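Local coordinates for protein isomaltodextranase (Arthrobacter globiformis, PDB 5AWO) that hydrolyses alpha-1,6-glucosidic linkages of dextran-type polysaccharides, releasing successive isomaltose units from the non-reducing ends of the chains, at residues R525-I530 / D577-L582. Sequence-based numbering, arbitrary orientation.
Sequences RGSYAI and DGTITL
With CG set opposite its carbonyl carbon (chi1 -59°), Tyr528 brings its CD1-CE1 ring edge against Leu582, whose own CG takes the matching setting (chi1 -52°). The two side chains lie across each other at a slant, and ring atom CD1 of Tyr528 packs 3.4 Å from CB of Leu582. The same edge faces the backbone: Leu582 O lies in the ring plane, 2.9 Å from Tyr528 CE1, while accepting a bent hydrogen bond from Gly526 N. CG2 of Ile530 meets CG2 of Ile580 at 4.0 Å and reaches over the side-chain-free Gly578, 3.5 Å from its C. The backbones of 526-530 and 577-582 pair antiparallel. Tyr528 and Ile580 exchange two hydrogen bonds, the one from Ile580 N to Tyr528 O being almost straight (178°). Ile530 and Gly578 exchange two more, but Ile530 N approaches Gly578 O from above the carbonyl plane. On the other face Ser527, Ala529, Thr579 and Thr581 form a more exposed, largely polar surface, where OG of Ser527 lies 3.2 Å from the methyl CG2 of Thr579. Thr581 OG1 bonds to Val556 O, and the phenol of Tyr528 to His524 O. The pairing belongs to the beta-sandwich of the carbohydrate-binding module, remote from the catalytic residues; Ile580 and Leu582 point into its core, touching Leu608 on strand 601-609 and Val589 on strand 585-592. The chemistry divides by face: apolar side chains join the sheets of the sandwich, hydroxyls line the outer side, and backbone hydrogen bonds set the register of the two strands.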
ATOM      1  N   ARG A 525      14.846  24.820   2.447  1.00 32.37           N
ATOM      2  CA  ARG A 525      15.150  24.701   1.015  1.00 31.97           C
ATOM      3  C   ARG A 525      16.623  24.984   0.758  1.00 32.27           C
ATOM      4  O   ARG A 525      17.157  25.973   1.275  1.00 34.88           O
ATOM      5  CB  ARG A 525      14.294  25.671   0.189  1.00 31.54           C
ATOM      6  CG  ARG A 525      14.595  25.656  -1.311  1.00 33.59           C
ATOM      7  CD  ARG A 525      13.467  26.301  -2.108  1.00 34.92           C
ATOM      8  NE  ARG A 525      13.420  25.932  -3.530  1.00 33.74           N
ATOM      9  CZ  ARG A 525      13.390  26.807  -4.546  1.00 33.19           C
ATOM     10  NH1 ARG A 525      13.374  28.115  -4.316  1.00 32.01           N
ATOM     11  NH2 ARG A 525      13.348  26.368  -5.801  1.00 31.89           N
ATOM     12  N   GLY A 526      17.284  24.126  -0.023  1.00 33.21           N
ATOM     13  CA  GLY A 526      18.713  24.328  -0.339  1.00 35.43           C
ATOM     14  C   GLY A 526      19.530  23.102  -0.713  1.00 38.51           C
ATOM     15  O   GLY A 526      18.980  22.073  -1.112  1.00 36.07           O
ATOM     16  N   SER A 527      20.858  23.239  -0.583  1.00 39.57           N
ATOM     17  CA  SER A 527      21.849  22.218  -0.968  1.00 41.10           C
ATOM     18  C   SER A 527      22.343  21.428   0.234  1.00 39.12           C
ATOM     19  O   SER A 527      22.608  22.012   1.282  1.00 40.76           O
ATOM     20  CB  SER A 527      23.056  22.886  -1.657  1.00 42.00           C
ATOM     21  OG  SER A 527      24.177  22.004  -1.740  1.00 40.72           O
ATOM     22  N   TYR A 528      22.456  20.098   0.085  1.00 38.63           N
ATOM     23  CA  TYR A 528      22.932  19.213   1.166  1.00 34.84           C
ATOM     24  C   TYR A 528      23.950  18.177   0.644  1.00 34.32           C
ATOM     25  O   TYR A 528      23.886  17.773  -0.522  1.00 37.58           O
ATOM     26  CB  TYR A 528      21.734  18.478   1.842  1.00 33.86           C
ATOM     27  CG  TYR A 528      20.658  19.369   2.463  1.00 29.62           C
ATOM     28  CD1 TYR A 528      19.709  19.983   1.680  1.00 32.05           C
ATOM     29  CD2 TYR A 528      20.581  19.577   3.846  1.00 31.70           C
ATOM     30  CE1 TYR A 528      18.726  20.783   2.230  1.00 30.06           C
ATOM     31  CE2 TYR A 528      19.601  20.384   4.415  1.00 27.73           C
ATOM     32  CZ  TYR A 528      18.665  20.993   3.593  1.00 29.64           C
ATOM     33  OH  TYR A 528      17.650  21.813   4.097  1.00 29.88           O
ATOM     34  N   ALA A 529      24.856  17.737   1.518  1.00 34.31           N
ATOM     35  CA  ALA A 529      25.897  16.728   1.206  1.00 33.93           C
ATOM     36  C   ALA A 529      25.440  15.247   1.288  1.00 36.20           C
ATOM     37  O   ALA A 529      25.056  14.761   2.362  1.00 36.61           O
ATOM     38  CB  ALA A 529      27.085  16.920   2.116  1.00 36.25           C
ATOM     39  N   ILE A 530      25.559  14.519   0.180  1.00 34.89           N
ATOM     40  CA  ILE A 530      25.108  13.116   0.116  1.00 33.73           C
ATOM     41  C   ILE A 530      26.246  12.131  -0.162  1.00 33.25           C
ATOM     42  O   ILE A 530      27.189  12.458  -0.884  1.00 35.01           O
ATOM     43  CB  ILE A 530      23.987  12.941  -0.924  1.00 32.23           C
ATOM     44  CG1 ILE A 530      23.507  11.485  -0.978  1.00 30.86           C
ATOM     45  CG2 ILE A 530      24.430  13.386  -2.323  1.00 32.09           C
ATOM     46  CD1 ILE A 530      22.147  11.342  -1.612  1.00 30.47           C
ATOM     47  N   ASP A 577      30.708  10.465  -3.358  1.00 35.85           N
ATOM     48  CA  ASP A 577      30.291  11.706  -2.737  1.00 37.49           C
ATOM     49  C   ASP A 577      29.512  12.538  -3.721  1.00 36.84           C
ATOM     50  O   ASP A 577      29.787  12.522  -4.931  1.00 39.53           O
ATOM     51  CB  ASP A 577      31.507  12.518  -2.294  1.00 39.72           C
ATOM     52  CG  ASP A 577      32.314  11.835  -1.223  1.00 42.05           C
ATOM     53  OD1 ASP A 577      31.856  10.820  -0.649  1.00 41.49           O
ATOM     54  OD2 ASP A 577      33.429  12.322  -0.947  1.00 43.98           O
ATOM     55  N   GLY A 578      28.563  13.303  -3.203  1.00 34.33           N
ATOM     56  CA  GLY A 578      27.813  14.209  -4.017  1.00 33.01           C
ATOM     57  C   GLY A 578      27.177  15.338  -3.254  1.00 31.77           C
ATOM     58  O   GLY A 578      27.335  15.470  -2.037  1.00 34.10           O
ATOM     59  N   THR A 579      26.457  16.148  -4.005  1.00 33.55           N
ATOM     60  CA  THR A 579      25.718  17.274  -3.501  1.00 35.46           C
ATOM     61  C   THR A 579      24.338  17.179  -4.107  1.00 34.60           C
ATOM     62  O   THR A 579      24.190  17.008  -5.315  1.00 35.30           O
ATOM     63  CB  THR A 579      26.363  18.604  -3.949  1.00 37.62           C
ATOM     64  OG1 THR A 579      27.590  18.785  -3.252  1.00 40.88           O
ATOM     65  CG2 THR A 579      25.446  19.791  -3.662  1.00 38.80           C
ATOM     66  N   ILE A 580      23.325  17.325  -3.270  1.00 33.42           N
ATOM     67  CA  ILE A 580      21.959  17.235  -3.724  1.00 32.34           C
ATOM     68  C   ILE A 580      21.196  18.416  -3.140  1.00 31.47           C
ATOM     69  O   ILE A 580      21.383  18.755  -1.970  1.00 34.10           O
ATOM     70  CB  ILE A 580      21.365  15.858  -3.329  1.00 30.90           C
ATOM     71  CG1 ILE A 580      20.045  15.609  -4.049  1.00 30.29           C
ATOM     72  CG2 ILE A 580      21.213  15.737  -1.818  1.00 31.12           C
ATOM     73  CD1 ILE A 580      19.571  14.169  -3.933  1.00 29.46           C
ATOM     74  N   THR A 581      20.392  19.079  -3.957  1.00 32.45           N
ATOM     75  CA  THR A 581      19.552  20.160  -3.476  1.00 34.07           C
ATOM     76  C   THR A 581      18.270  19.540  -2.921  1.00 34.79           C
ATOM     77  O   THR A 581      17.472  19.024  -3.701  1.00 38.04           O
ATOM     78  CB  THR A 581      19.292  21.261  -4.551  1.00 35.94           C
ATOM     79  OG1 THR A 581      18.716  20.727  -5.761  1.00 39.10           O
ATOM     80  CG2 THR A 581      20.617  21.937  -4.914  1.00 35.27           C
ATOM     81  N   LEU A 582      18.131  19.562  -1.585  1.00 32.55           N
ATOM     82  CA  LEU A 582      16.904  19.107  -0.868  1.00 31.55           C
ATOM     83  C   LEU A 582      16.160  20.306  -0.287  1.00 30.73           C
ATOM     84  O   LEU A 582      16.775  21.298   0.129  1.00 30.16           O
ATOM     85  CB  LEU A 582      17.244  18.121   0.263  1.00 33.33           C
ATOM     86  CG  LEU A 582      18.107  16.919  -0.075  1.00 33.32           C
ATOM     87  CD1 LEU A 582      18.521  16.189   1.187  1.00 35.07           C
ATOM     88  CD2 LEU A 582      17.403  15.985  -1.051  1.00 34.12           C
TER